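Local coordinates for protein dextranase (Pseudarthrobacter oxydans, PDB 6NZS) that catalyses the endohydrolysis of alpha-1,6-glucosidic linkages in dextran and belongs to glycoside hydrolase family 49, at residues A[211-216]-A[231-236]; A[38-43]-A[97-102]; A[9-14]-A[89-94]; A[67-72]-A[288-293]. All coordinates share one frame; numbering follows the deposited sequence.

Contact 1: A[211-216]-A[231-236]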
loop_
_atom_site.group_PDB
_atom_site.type_symbol
_atom_site.label_atom_id
_atom_site.label_comp_id
_atom_site.label_asym_id
_atom_site.label_seq_id
_atom_site.Cartn_x
_atom_site.Cartn_y
_atom_site.Cartn_z
ATOM N N ILE A 211 5.929 18.011 25.749
ATOM C CA ILE A 211 5.783 16.613 25.350
ATOM C C ILE A 211 5.017 15.836 26.413
ATOM O O ILE A 211 5.352 15.892 27.603
ATOM C CB ILE A 211 7.147 15.939 25.107
ATOM C CG1 ILE A 211 7.930 16.666 24.018
ATOM C CG2 ILE A 211 6.942 14.479 24.722
ATOM C CD1 ILE A 211 9.333 16.133 23.827
ATOM N N HIS A 212 4.007 15.089 25.977
ATOM C CA HIS A 212 3.356 14.071 26.786
ATOM C C HIS A 212 3.896 12.706 26.370
ATOM O O HIS A 212 3.890 12.371 25.179
ATOM C CB HIS A 212 1.843 14.113 26.563
ATOM C CG HIS A 212 1.110 12.975 27.204
ATOM N ND1 HIS A 212 0.969 12.858 28.570
ATOM C CD2 HIS A 212 0.488 11.898 26.667
ATOM C CE1 HIS A 212 0.293 11.757 28.848
ATOM N NE2 HIS A 212 -0.016 11.160 27.710
ATOM N N TYR A 213 4.362 11.924 27.346
ATOM C CA TYR A 213 4.872 10.574 27.107
ATOM C C TYR A 213 3.885 9.574 27.685
ATOM O O TYR A 213 3.864 9.365 28.907
ATOM C CB TYR A 213 6.229 10.387 27.788
ATOM C CG TYR A 213 7.336 11.312 27.354
ATOM C CD1 TYR A 213 7.568 12.506 28.025
ATOM C CD2 TYR A 213 8.178 10.971 26.303
ATOM C CE1 TYR A 213 8.595 13.345 27.647
ATOM C CE2 TYR A 213 9.200 11.801 25.917
ATOM C CZ TYR A 213 9.407 12.984 26.594
ATOM O OH TYR A 213 10.428 13.816 26.212
ATOM N N PRO A 214 3.066 8.914 26.873
ATOM C CA PRO A 214 2.155 7.905 27.429
ATOM C C PRO A 214 2.924 6.761 28.072
ATOM O O PRO A 214 4.002 6.374 27.616
ATOM C CB PRO A 214 1.364 7.431 26.205
ATOM C CG PRO A 214 1.444 8.563 25.242
ATOM C CD PRO A 214 2.807 9.170 25.448
ATOM N N ALA A 215 2.368 6.227 29.156
ATOM C CA ALA A 215 2.901 5.010 29.740
ATOM C C ALA A 215 2.402 3.809 28.952
ATOM O O ALA A 215 1.338 3.849 28.335
ATOM C CB ALA A 215 2.443 4.877 31.195
ATOM N N GLU A 216 3.186 2.735 28.978
ATOM C CA GLU A 216 2.751 1.503 28.342
ATOM C C GLU A 216 1.429 1.037 28.938
ATOM O O GLU A 216 1.134 1.271 30.115
ATOM C CB GLU A 216 3.802 0.414 28.530
ATOM C CG GLU A 216 5.046 0.602 27.692
ATOM C CD GLU A 216 5.896 -0.647 27.657
ATOM O OE1 GLU A 216 5.550 -1.583 26.905
ATOM O OE2 GLU A 216 6.905 -0.694 28.389
ATOM N N TYR A 231 4.623 11.580 22.451
ATOM C CA TYR A 231 5.844 10.842 22.138
ATOM C C TYR A 231 5.697 9.449 22.727
ATOM O O TYR A 231 5.674 9.291 23.951
ATOM C CB TYR A 231 7.025 11.573 22.773
ATOM C CG TYR A 231 8.416 11.061 22.445
ATOM C CD1 TYR A 231 8.810 9.766 22.763
ATOM C CD2 TYR A 231 9.352 11.904 21.852
ATOM C CE1 TYR A 231 10.088 9.320 22.480
ATOM C CE2 TYR A 231 10.626 11.464 21.564
ATOM C CZ TYR A 231 10.986 10.171 21.881
ATOM O OH TYR A 231 12.266 9.729 21.597
ATOM N N PHE A 232 5.601 8.438 21.863
ATOM C CA PHE A 232 5.495 7.049 22.302
ATOM C C PHE A 232 6.893 6.445 22.331
ATOM O O PHE A 232 7.499 6.202 21.281
ATOM C CB PHE A 232 4.588 6.243 21.376
ATOM C CG PHE A 232 3.132 6.582 21.502
ATOM C CD1 PHE A 232 2.572 7.590 20.730
ATOM C CD2 PHE A 232 2.313 5.871 22.371
ATOM C CE1 PHE A 232 1.228 7.899 20.837
ATOM C CE2 PHE A 232 0.957 6.171 22.476
ATOM C CZ PHE A 232 0.420 7.187 21.709
ATOM N N LYS A 233 7.411 6.216 23.532
ATOM C CA LYS A 233 8.680 5.534 23.693
ATOM C C LYS A 233 8.518 4.075 23.277
ATOM O O LYS A 233 7.395 3.582 23.137
ATOM C CB LYS A 233 9.127 5.625 25.156
ATOM C CG LYS A 233 9.565 7.025 25.568
ATOM C CD LYS A 233 10.214 7.045 26.945
ATOM C CE LYS A 233 9.200 6.816 28.047
ATOM N NZ LYS A 233 9.841 6.828 29.398
ATOM N N PRO A 234 9.622 3.361 23.066
ATOM C CA PRO A 234 9.506 1.928 22.766
ATOM C C PRO A 234 8.678 1.233 23.837
ATOM O O PRO A 234 8.804 1.520 25.033
ATOM C CB PRO A 234 10.961 1.445 22.756
ATOM C CG PRO A 234 11.744 2.656 22.387
ATOM C CD PRO A 234 11.026 3.817 23.036
ATOM N N GLY A 235 7.816 0.328 23.400
ATOM C CA GLY A 235 6.858 -0.311 24.277
ATOM C C GLY A 235 5.576 -0.590 23.521
ATOM O O GLY A 235 5.486 -0.376 22.314
ATOM N N THR A 236 4.574 -1.075 24.251
ATOM C CA THR A 236 3.287 -1.429 23.667
ATOM C C THR A 236 2.173 -0.626 24.320
ATOM O O THR A 236 2.144 -0.474 25.547
ATOM C CB THR A 236 3.011 -2.935 23.818
ATOM O OG1 THR A 236 4.025 -3.669 23.121
ATOM C CG2 THR A 236 1.634 -3.305 23.258
HETATM O O HOH W 1 6.048 7.294 25.848
#

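Contact 2: A[38-43]-A[97-102]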
loop_
_atom_site.group_PDB
_atom_site.type_symbol
_atom_site.label_atom_id
_atom_site.label_comp_id
_atom_site.label_asym_id
_atom_site.label_seq_id
_atom_site.Cartn_x
_atom_site.Cartn_y
_atom_site.Cartn_z
ATOM N N ASP A 38 12.917 -15.649 11.344
ATOM C CA ASP A 38 13.763 -14.929 12.285
ATOM C C ASP A 38 14.782 -14.124 11.497
ATOM O O ASP A 38 15.272 -14.582 10.462
ATOM C CB ASP A 38 14.507 -15.888 13.221
ATOM C CG ASP A 38 13.585 -16.558 14.218
ATOM O OD1 ASP A 38 12.754 -15.856 14.820
ATOM O OD2 ASP A 38 13.701 -17.793 14.406
ATOM N N LEU A 39 15.107 -12.930 11.990
ATOM C CA LEU A 39 16.016 -12.033 11.287
ATOM C C LEU A 39 17.089 -11.501 12.232
ATOM O O LEU A 39 16.797 -11.124 13.371
ATOM C CB LEU A 39 15.226 -10.869 10.680
ATOM C CG LEU A 39 15.960 -9.946 9.713
ATOM C CD1 LEU A 39 15.016 -9.475 8.612
ATOM C CD2 LEU A 39 16.495 -8.752 10.449
ATOM N N GLN A 40 18.337 -11.473 11.751
ATOM C CA GLN A 40 19.444 -10.814 12.435
ATOM C C GLN A 40 20.188 -9.948 11.429
ATOM O O GLN A 40 20.161 -10.215 10.225
ATOM C CB GLN A 40 20.417 -11.823 13.057
ATOM C CG GLN A 40 19.858 -12.575 14.251
ATOM C CD GLN A 40 20.834 -13.600 14.792
ATOM O OE1 GLN A 40 21.839 -13.910 14.153
ATOM N NE2 GLN A 40 20.545 -14.129 15.979
ATOM N N VAL A 41 20.835 -8.889 11.929
ATOM C CA VAL A 41 21.501 -7.899 11.085
ATOM C C VAL A 41 22.884 -7.612 11.648
ATOM O O VAL A 41 23.043 -7.407 12.856
ATOM C CB VAL A 41 20.713 -6.572 11.008
ATOM C CG1 VAL A 41 21.274 -5.671 9.905
ATOM C CG2 VAL A 41 19.240 -6.801 10.807
ATOM N N ALA A 42 23.872 -7.538 10.761
ATOM C CA ALA A 42 25.229 -7.168 11.136
ATOM C C ALA A 42 25.751 -6.144 10.146
ATOM O O ALA A 42 25.441 -6.204 8.958
ATOM C CB ALA A 42 26.148 -8.384 11.084
ATOM N N GLN A 43 26.562 -5.205 10.635
ATOM C CA GLN A 43 27.288 -4.334 9.721
ATOM C C GLN A 43 28.159 -5.195 8.820
ATOM O O GLN A 43 28.731 -6.194 9.261
ATOM C CB GLN A 43 28.157 -3.362 10.519
ATOM C CG GLN A 43 28.592 -2.136 9.744
ATOM C CD GLN A 43 29.188 -1.069 10.640
ATOM O OE1 GLN A 43 28.463 -0.266 11.234
ATOM N NE2 GLN A 43 30.512 -1.045 10.733
ATOM N N TRP A 97 24.744 -7.077 6.383
ATOM C CA TRP A 97 24.340 -8.437 6.044
ATOM C C TRP A 97 23.146 -8.805 6.914
ATOM O O TRP A 97 23.210 -8.689 8.142
ATOM C CB TRP A 97 25.468 -9.427 6.348
ATOM C CG TRP A 97 26.538 -9.556 5.291
ATOM C CD1 TRP A 97 27.843 -9.169 5.400
ATOM C CD2 TRP A 97 26.402 -10.143 3.984
ATOM N NE1 TRP A 97 28.524 -9.468 4.241
ATOM C CE2 TRP A 97 27.663 -10.067 3.358
ATOM C CE3 TRP A 97 25.337 -10.722 3.285
ATOM C CZ2 TRP A 97 27.887 -10.546 2.063
ATOM C CZ3 TRP A 97 25.565 -11.205 1.999
ATOM C CH2 TRP A 97 26.829 -11.110 1.405
ATOM N N VAL A 98 22.055 -9.233 6.283
ATOM C CA VAL A 98 20.840 -9.637 6.988
ATOM C C VAL A 98 20.695 -11.145 6.854
ATOM O O VAL A 98 20.629 -11.659 5.734
ATOM C CB VAL A 98 19.605 -8.926 6.418
ATOM C CG1 VAL A 98 18.379 -9.348 7.176
ATOM C CG2 VAL A 98 19.785 -7.415 6.499
ATOM N N ASP A 99 20.649 -11.855 7.985
ATOM C CA ASP A 99 20.372 -13.291 7.988
ATOM C C ASP A 99 18.872 -13.485 8.151
ATOM O O ASP A 99 18.280 -12.958 9.100
ATOM C CB ASP A 99 21.066 -13.984 9.166
ATOM C CG ASP A 99 22.572 -13.896 9.099
ATOM O OD1 ASP A 99 23.145 -14.300 8.073
ATOM O OD2 ASP A 99 23.179 -13.433 10.084
ATOM N N VAL A 100 18.263 -14.245 7.244
ATOM C CA VAL A 100 16.846 -14.583 7.349
ATOM C C VAL A 100 16.744 -16.093 7.440
ATOM O O VAL A 100 17.247 -16.808 6.563
ATOM C CB VAL A 100 16.015 -14.063 6.165
ATOM C CG1 VAL A 100 14.534 -14.273 6.463
ATOM C CG2 VAL A 100 16.300 -12.593 5.920
ATOM N N SER A 101 16.098 -16.577 8.497
ATOM C CA SER A 101 15.945 -18.002 8.755
ATOM C C SER A 101 14.470 -18.369 8.706
ATOM O O SER A 101 13.627 -17.672 9.284
ATOM C CB SER A 101 16.509 -18.363 10.127
ATOM O OG SER A 101 17.908 -18.141 10.161
ATOM N N LEU A 102 14.170 -19.466 8.018
ATOM C CA LEU A 102 12.822 -20.010 7.956
ATOM C C LEU A 102 12.637 -20.945 9.147
ATOM O O LEU A 102 13.473 -21.825 9.384
ATOM C CB LEU A 102 12.665 -20.768 6.637
ATOM C CG LEU A 102 11.309 -21.369 6.269
ATOM C CD1 LEU A 102 10.200 -20.317 6.271
ATOM C CD2 LEU A 102 11.393 -22.050 4.911
HETATM O O HOH W 2 18.325 -15.525 10.960
#

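Contact 3: A[9-14]-A[89-94]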
loop_
_atom_site.group_PDB
_atom_site.type_symbol
_atom_site.label_atom_id
_atom_site.label_comp_id
_atom_site.label_asym_id
_atom_site.label_seq_id
_atom_site.Cartn_x
_atom_site.Cartn_y
_atom_site.Cartn_z
ATOM N N ASN A 9 25.291 3.282 13.780
ATOM C CA ASN A 9 25.056 2.778 12.429
ATOM C C ASN A 9 23.947 1.750 12.329
ATOM O O ASN A 9 23.549 1.412 11.209
ATOM C CB ASN A 9 26.320 2.140 11.855
ATOM C CG ASN A 9 27.409 3.147 11.583
ATOM O OD1 ASN A 9 27.192 4.356 11.649
ATOM N ND2 ASN A 9 28.594 2.647 11.275
ATOM N N LEU A 10 23.469 1.215 13.444
ATOM C CA LEU A 10 22.494 0.135 13.400
ATOM C C LEU A 10 21.620 0.232 14.638
ATOM O O LEU A 10 22.124 0.401 15.754
ATOM C CB LEU A 10 23.196 -1.229 13.347
ATOM C CG LEU A 10 22.323 -2.482 13.226
ATOM C CD1 LEU A 10 21.414 -2.431 11.982
ATOM C CD2 LEU A 10 23.208 -3.725 13.200
ATOM N N HIS A 11 20.311 0.136 14.439
ATOM C CA HIS A 11 19.379 0.107 15.554
ATOM C C HIS A 11 18.365 -0.992 15.293
ATOM O O HIS A 11 17.653 -0.955 14.281
ATOM C CB HIS A 11 18.668 1.447 15.736
ATOM C CG HIS A 11 17.759 1.475 16.921
ATOM N ND1 HIS A 11 16.587 2.201 16.947
ATOM C CD2 HIS A 11 17.849 0.857 18.123
ATOM C CE1 HIS A 11 15.997 2.030 18.118
ATOM N NE2 HIS A 11 16.739 1.219 18.847
ATOM N N THR A 12 18.310 -1.966 16.195
ATOM C CA THR A 12 17.281 -2.995 16.193
ATOM C C THR A 12 16.627 -3.029 17.568
ATOM O O THR A 12 17.105 -2.411 18.526
ATOM C CB THR A 12 17.841 -4.381 15.852
ATOM O OG1 THR A 12 18.632 -4.854 16.949
ATOM C CG2 THR A 12 18.694 -4.345 14.595
ATOM N N TRP A 13 15.512 -3.752 17.666
ATOM C CA TRP A 13 14.760 -3.775 18.912
ATOM C C TRP A 13 13.985 -5.080 19.027
ATOM O O TRP A 13 13.873 -5.856 18.073
ATOM C CB TRP A 13 13.817 -2.575 19.039
ATOM C CG TRP A 13 12.887 -2.422 17.883
ATOM C CD1 TRP A 13 11.652 -3.000 17.738
ATOM C CD2 TRP A 13 13.113 -1.649 16.694
ATOM N NE1 TRP A 13 11.101 -2.632 16.537
ATOM C CE2 TRP A 13 11.970 -1.804 15.874
ATOM C CE3 TRP A 13 14.168 -0.836 16.246
ATOM C CZ2 TRP A 13 11.848 -1.171 14.637
ATOM C CZ3 TRP A 13 14.055 -0.221 15.005
ATOM C CH2 TRP A 13 12.897 -0.393 14.214
ATOM N N TRP A 14 13.434 -5.300 20.219
ATOM C CA TRP A 14 12.670 -6.497 20.520
ATOM C C TRP A 14 11.414 -6.085 21.271
ATOM O O TRP A 14 11.239 -4.921 21.627
ATOM C CB TRP A 14 13.510 -7.464 21.367
ATOM C CG TRP A 14 13.011 -8.860 21.346
ATOM C CD1 TRP A 14 12.389 -9.526 22.365
ATOM C CD2 TRP A 14 13.098 -9.782 20.256
ATOM N NE1 TRP A 14 12.074 -10.803 21.970
ATOM C CE2 TRP A 14 12.498 -10.987 20.679
ATOM C CE3 TRP A 14 13.625 -9.707 18.958
ATOM C CZ2 TRP A 14 12.406 -12.109 19.853
ATOM C CZ3 TRP A 14 13.539 -10.826 18.142
ATOM C CH2 TRP A 14 12.928 -12.008 18.594
ATOM N N SER A 89 11.509 -4.302 10.752
ATOM C CA SER A 89 12.140 -3.006 10.538
ATOM C C SER A 89 13.420 -2.896 11.357
ATOM O O SER A 89 13.536 -3.441 12.458
ATOM C CB SER A 89 11.210 -1.865 10.964
ATOM O OG SER A 89 10.141 -1.733 10.039
ATOM N N PHE A 90 14.386 -2.180 10.800
ATOM C CA PHE A 90 15.556 -1.774 11.560
ATOM C C PHE A 90 16.071 -0.490 10.940
ATOM O O PHE A 90 15.710 -0.144 9.813
ATOM C CB PHE A 90 16.639 -2.869 11.615
ATOM C CG PHE A 90 17.149 -3.311 10.260
ATOM C CD1 PHE A 90 18.181 -2.621 9.629
ATOM C CD2 PHE A 90 16.619 -4.432 9.637
ATOM C CE1 PHE A 90 18.657 -3.032 8.386
ATOM C CE2 PHE A 90 17.092 -4.850 8.404
ATOM C CZ PHE A 90 18.109 -4.155 7.774
ATOM N N GLU A 91 16.893 0.235 11.694
ATOM C CA GLU A 91 17.585 1.407 11.175
ATOM C C GLU A 91 19.022 1.046 10.849
ATOM O O GLU A 91 19.675 0.315 11.603
ATOM C CB GLU A 91 17.603 2.550 12.188
ATOM C CG GLU A 91 16.240 3.049 12.595
ATOM C CD GLU A 91 16.345 4.285 13.469
ATOM O OE1 GLU A 91 16.199 4.153 14.699
ATOM O OE2 GLU A 91 16.600 5.377 12.922
ATOM N N TYR A 92 19.525 1.579 9.737
ATOM C CA TYR A 92 20.909 1.326 9.369
ATOM C C TYR A 92 21.494 2.560 8.693
ATOM O O TYR A 92 20.770 3.384 8.123
ATOM C CB TYR A 92 21.081 0.037 8.541
ATOM C CG TYR A 92 20.711 0.145 7.074
ATOM C CD1 TYR A 92 19.542 0.779 6.666
ATOM C CD2 TYR A 92 21.513 -0.429 6.097
ATOM C CE1 TYR A 92 19.201 0.872 5.317
ATOM C CE2 TYR A 92 21.174 -0.349 4.742
ATOM C CZ TYR A 92 20.017 0.306 4.364
ATOM O OH TYR A 92 19.695 0.410 3.036
ATOM N N ALA A 93 22.820 2.704 8.799
ATOM C CA ALA A 93 23.516 3.804 8.148
ATOM C C ALA A 93 24.659 3.336 7.261
ATOM O O ALA A 93 25.323 4.174 6.641
ATOM C CB ALA A 93 24.015 4.822 9.191
ATOM N N LYS A 94 24.894 2.033 7.172
ATOM C CA LYS A 94 26.029 1.468 6.460
ATOM C C LYS A 94 25.595 0.090 5.991
ATOM O O LYS A 94 24.720 -0.524 6.610
ATOM C CB LYS A 94 27.222 1.375 7.425
ATOM C CG LYS A 94 28.537 0.871 6.863
ATOM C CD LYS A 94 29.669 1.162 7.876
ATOM C CE LYS A 94 30.965 0.455 7.517
ATOM N NZ LYS A 94 31.571 0.937 6.255
HETATM O O HOH W 3 24.863 -0.315 9.591
HETATM O O HOH W 4 14.239 -4.277 15.024
#

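Contact 4: A[67-72]-A[288-293]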
loop_
_atom_site.group_PDB
_atom_site.type_symbol
_atom_site.label_atom_id
_atom_site.label_comp_id
_atom_site.label_asym_id
_atom_site.label_seq_id
_atom_site.Cartn_x
_atom_site.Cartn_y
_atom_site.Cartn_z
ATOM N N ILE A 67 -17.635 -10.109 13.865
ATOM C CA ILE A 67 -18.475 -9.724 14.993
ATOM C C ILE A 67 -19.463 -8.676 14.503
ATOM O O ILE A 67 -19.070 -7.571 14.106
ATOM C CB ILE A 67 -17.649 -9.210 16.179
ATOM C CG1 ILE A 67 -16.807 -10.342 16.774
ATOM C CG2 ILE A 67 -18.560 -8.597 17.238
ATOM C CD1 ILE A 67 -17.572 -11.612 17.037
ATOM N N GLY A 68 -20.747 -9.022 14.524
ATOM C CA GLY A 68 -21.789 -8.090 14.151
ATOM C C GLY A 68 -22.164 -8.078 12.687
ATOM O O GLY A 68 -22.922 -7.193 12.269
ATOM N N TYR A 69 -21.662 -9.021 11.894
ATOM C CA TYR A 69 -21.992 -9.075 10.479
ATOM C C TYR A 69 -21.679 -10.460 9.933
ATOM O O TYR A 69 -20.894 -11.220 10.512
ATOM C CB TYR A 69 -21.260 -7.992 9.672
ATOM C CG TYR A 69 -19.753 -8.152 9.596
ATOM C CD1 TYR A 69 -18.943 -7.714 10.630
ATOM C CD2 TYR A 69 -19.150 -8.716 8.475
ATOM C CE1 TYR A 69 -17.561 -7.844 10.562
ATOM C CE2 TYR A 69 -17.767 -8.856 8.401
ATOM C CZ TYR A 69 -16.987 -8.412 9.447
ATOM O OH TYR A 69 -15.615 -8.537 9.388
ATOM N N THR A 70 -22.314 -10.780 8.804
ATOM C CA THR A 70 -22.033 -12.003 8.071
ATOM C C THR A 70 -21.618 -11.760 6.629
ATOM O O THR A 70 -21.137 -12.698 5.980
ATOM C CB THR A 70 -23.249 -12.946 8.088
ATOM O OG1 THR A 70 -24.361 -12.303 7.451
ATOM C CG2 THR A 70 -23.626 -13.311 9.513
ATOM N N LYS A 71 -21.767 -10.538 6.119
ATOM C CA LYS A 71 -21.437 -10.245 4.733
ATOM C C LYS A 71 -19.942 -10.435 4.488
ATOM O O LYS A 71 -19.137 -10.519 5.417
ATOM C CB LYS A 71 -21.817 -8.803 4.392
ATOM C CG LYS A 71 -20.976 -7.755 5.104
ATOM C CD LYS A 71 -21.316 -6.349 4.631
ATOM C CE LYS A 71 -20.533 -5.312 5.424
ATOM N NZ LYS A 71 -20.899 -3.920 5.031
ATOM N N GLU A 72 -19.575 -10.496 3.211
ATOM C CA GLU A 72 -18.168 -10.596 2.858
ATOM C C GLU A 72 -17.447 -9.314 3.248
ATOM O O GLU A 72 -17.981 -8.211 3.106
ATOM C CB GLU A 72 -18.010 -10.847 1.360
ATOM C CG GLU A 72 -18.365 -12.264 0.930
ATOM C CD GLU A 72 -18.008 -12.530 -0.517
ATOM O OE1 GLU A 72 -18.247 -11.641 -1.361
ATOM O OE2 GLU A 72 -17.484 -13.626 -0.810
ATOM N N GLN A 288 -7.298 -3.973 16.684
ATOM C CA GLN A 288 -8.384 -4.097 17.655
ATOM C C GLN A 288 -9.731 -3.665 17.100
ATOM O O GLN A 288 -10.760 -3.976 17.713
ATOM C CB GLN A 288 -8.077 -3.305 18.932
ATOM C CG GLN A 288 -6.773 -3.713 19.589
ATOM C CD GLN A 288 -6.458 -2.943 20.866
ATOM O OE1 GLN A 288 -6.484 -1.717 20.886
ATOM N NE2 GLN A 288 -6.140 -3.665 21.929
ATOM N N TYR A 289 -9.762 -2.978 15.964
ATOM C CA TYR A 289 -11.008 -2.467 15.410
ATOM C C TYR A 289 -11.647 -3.501 14.494
ATOM O O TYR A 289 -10.960 -4.180 13.726
ATOM C CB TYR A 289 -10.766 -1.174 14.628
ATOM C CG TYR A 289 -10.162 -0.057 15.452
ATOM C CD1 TYR A 289 -10.856 0.495 16.523
ATOM C CD2 TYR A 289 -8.903 0.447 15.156
ATOM C CE1 TYR A 289 -10.312 1.507 17.283
ATOM C CE2 TYR A 289 -8.353 1.466 15.901
ATOM C CZ TYR A 289 -9.060 1.991 16.964
ATOM O OH TYR A 289 -8.493 3.002 17.711
ATOM N N VAL A 290 -12.973 -3.612 14.587
ATOM C CA VAL A 290 -13.732 -4.448 13.668
ATOM C C VAL A 290 -13.728 -3.813 12.281
ATOM O O VAL A 290 -13.574 -2.593 12.128
ATOM C CB VAL A 290 -15.167 -4.627 14.207
ATOM C CG1 VAL A 290 -15.936 -3.304 14.152
ATOM C CG2 VAL A 290 -15.913 -5.711 13.449
ATOM N N TYR A 291 -13.880 -4.649 11.253
ATOM C CA TYR A 291 -14.101 -4.153 9.901
ATOM C C TYR A 291 -15.225 -3.133 9.909
ATOM O O TYR A 291 -16.287 -3.374 10.487
ATOM C CB TYR A 291 -14.519 -5.319 9.007
ATOM C CG TYR A 291 -14.877 -4.958 7.579
ATOM C CD1 TYR A 291 -13.968 -4.310 6.750
ATOM C CD2 TYR A 291 -16.123 -5.291 7.050
ATOM C CE1 TYR A 291 -14.284 -4.008 5.442
ATOM C CE2 TYR A 291 -16.450 -4.994 5.744
ATOM C CZ TYR A 291 -15.532 -4.353 4.933
ATOM O OH TYR A 291 -15.864 -4.062 3.626
ATOM N N GLU A 292 -14.990 -1.993 9.257
ATOM C CA GLU A 292 -15.992 -0.930 9.160
ATOM C C GLU A 292 -16.480 -0.506 10.544
ATOM O O GLU A 292 -17.673 -0.263 10.759
ATOM C CB GLU A 292 -17.155 -1.322 8.242
ATOM C CG GLU A 292 -16.890 -1.128 6.751
ATOM C CD GLU A 292 -18.083 -1.499 5.885
ATOM O OE1 GLU A 292 -18.808 -2.449 6.247
ATOM O OE2 GLU A 292 -18.300 -0.842 4.843
ATOM N N ALA A 293 -15.551 -0.423 11.495
ATOM C CA ALA A 293 -15.864 0.110 12.815
ATOM C C ALA A 293 -16.385 1.535 12.677
ATOM O O ALA A 293 -15.676 2.422 12.196
ATOM C CB ALA A 293 -14.613 0.081 13.693
HETATM O O HOH W 5 -13.959 -7.763 11.421
HETATM O O HOH W 6 -20.110 -1.614 3.073
HETATM O O HOH W 7 -17.989 -5.428 2.705
#

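Contact 1: A[211-216]-A[231-236]
Tyr213 lays the CE2 corner of its ring over one face of the Tyr231 ring, 3.6 Å from CG, with the two planes inclined at 52°. Beside this pair, Ile211 CG2 rests 3.5 Å from Tyr231 CB; chi1 of -59° turns CG1 beside the backbone N, leaving CG2 anti to it, alongside Tyr231. Farther along, Pro214 sets CG over the face of the Phe232 ring in a CH-pi contact, 4.0 Å from the centroid, a place where a flat-sided, rigid residue fits well. Strand 211-212 pairs in parallel with strand 229-232, as successive coils do in the right-handed parallel beta-helix of this family, and here Tyr231 N gives a nearly straight bond to His212 O (2.9 Å). Where the chain turns, direct pairing lapses, and one water donates to Pro214 O and Tyr231 O while accepting from Lys233 N. Glu216 reaches over with OE1 to take the backbone N of Thr236 (2.9 Å) on its anti side, 34° out of the carboxylate plane, passing Gly235, where a side chain would collide with the carboxylate. In the second shell, Glu206 holds the Tyr213 hydroxyl, Asn17 binds Thr236 OG1, and Tyr255 meets the Tyr231 ring.

Contact 2: A[38-43]-A[97-102]
Leu39 and Val98 make the tight side of this antiparallel strand pair: Leu39 CG sits 3.6 Å from Val98 CG1, with both leucine methyls close to the same carbon. With chi1 at -179°, Val98 CG1 stands anti to the backbone N and turns toward Leu39, leaving CG2 for Val41 CG1 at 4.1 Å. Were Leu39 an alanine, a gap would probably open beside Val98 CG1. Along much of the other face, by Asp38, Gln40, Asp99 and Ser101, polar side chains suit a partly exposed surface and pack loosely, the CB atoms of Asp38 and Ser101 being 4.4 Å apart. A water links Ser101 OG (2.8 Å), also bonded to Thr132 OG1, to Asp38 O, while Asp99 pairs with Lys134 and Asp38 with Arg33 and Arg103. Six backbone bonds join the strands, from Asp38 with Ser101 to Ala42 with Trp97. Within the N-terminal Ig-like domain, strands 51-58 and 132-137 flank the pair, and its apolar face packs on Ile188 of strand 176-192 and Phe90 of strand 84-92.

Contact 3: A[9-14]-A[89-94]
His11 and Glu91 face each other in a hydrogen-bonded antiparallel pair, and their side chains bond as well: ND1 donates to Glu91 OE1 at 3.0 Å. His11 CG lies anti to its backbone N (chi1 -177°) and Glu91 CG beside its own, which brings the groups side by side. The oxygen lies near the imidazole plane and is met on its anti side, with ring and carboxylate turned 67° apart. Their backbones exchange two bonds of 2.9 Å, His11 N to Glu91 O and Glu91 N to His11 O. Asn9 O is gripped twice, by Ala93 N at 2.8 Å and by a water at 2.7 Å that also donates to Lys94 O. Trp13 N donates to a water over the indole face that in turn donates to Ser89 O, itself 3.6 Å from Trp13 CZ2, while Trp13 NE1 bonds Tyr56 OH and Thr12 OG1 bonds Asp52 O. Leu10 CD1 meets Phe90 CD1 at 4.0 Å. Strand 10-11 thus lies beside strand 84-92, which also pairs with strands 51-58 (antiparallel) and 176-192 (parallel).

Contact 4: A[67-72]-A[288-293]
Chi1 of 67° sets Tyr69 CG between its backbone N and carbonyl carbon, while Tyr291, with CG anti to its backbone N (chi1 176°), offers CB to the Tyr69 hydroxyl, OH to CB being 3.4 Å. The rings meet obliquely, their planes 49° apart. Val290 CG2 approaches the edge of the Tyr69 ring, 3.9 Å from CE1. Tyr69 OH bonds Asp73 and accepts from a water that accepts from Tyr291 N. The 67-72 loop of the N-terminal Ig-like domain here meets a type II beta turn, Val290 to Ala293, between two strands of the beta-helix. The Lys71 chain, extended beyond CG, crosses the turn, its CE at the edge of the Tyr291 ring (4.1 Å from CE2), and NZ forms a salt bridge with Glu292 OE1 at 2.8 Å through the syn lone pair. Replacing Glu292 with a glutamine would probably leave the Lys71 ammonium without its balancing charge. A further water donates to Glu72 O and lies 2.7 Å from Tyr291 OH, and His301 stacks on Tyr69.

How the contacts relate
From the N terminus, residues 9-14 wait for 89-94 to close contact 3, and 38-43, met in between, pairs with 97-102 in contact 2, so the two cross. They also touch, Gln43 reaching Asn9, and together knit the strands of the Ig-like domain. Segment 67-72 leaves that domain's strands as a loop and meets 288-293 much later in the chain, so contact 4 crosses both earlier contacts and closes a long excursion, tying the Ig-like domain to the beta-helix. Contact 1 closes a short loop nested inside it, joining early coils of the helix. Its nearest atoms lie about 6 Å from contact 3, whereas the nearest atoms of contacts 2 and 4 are about 23 Å apart.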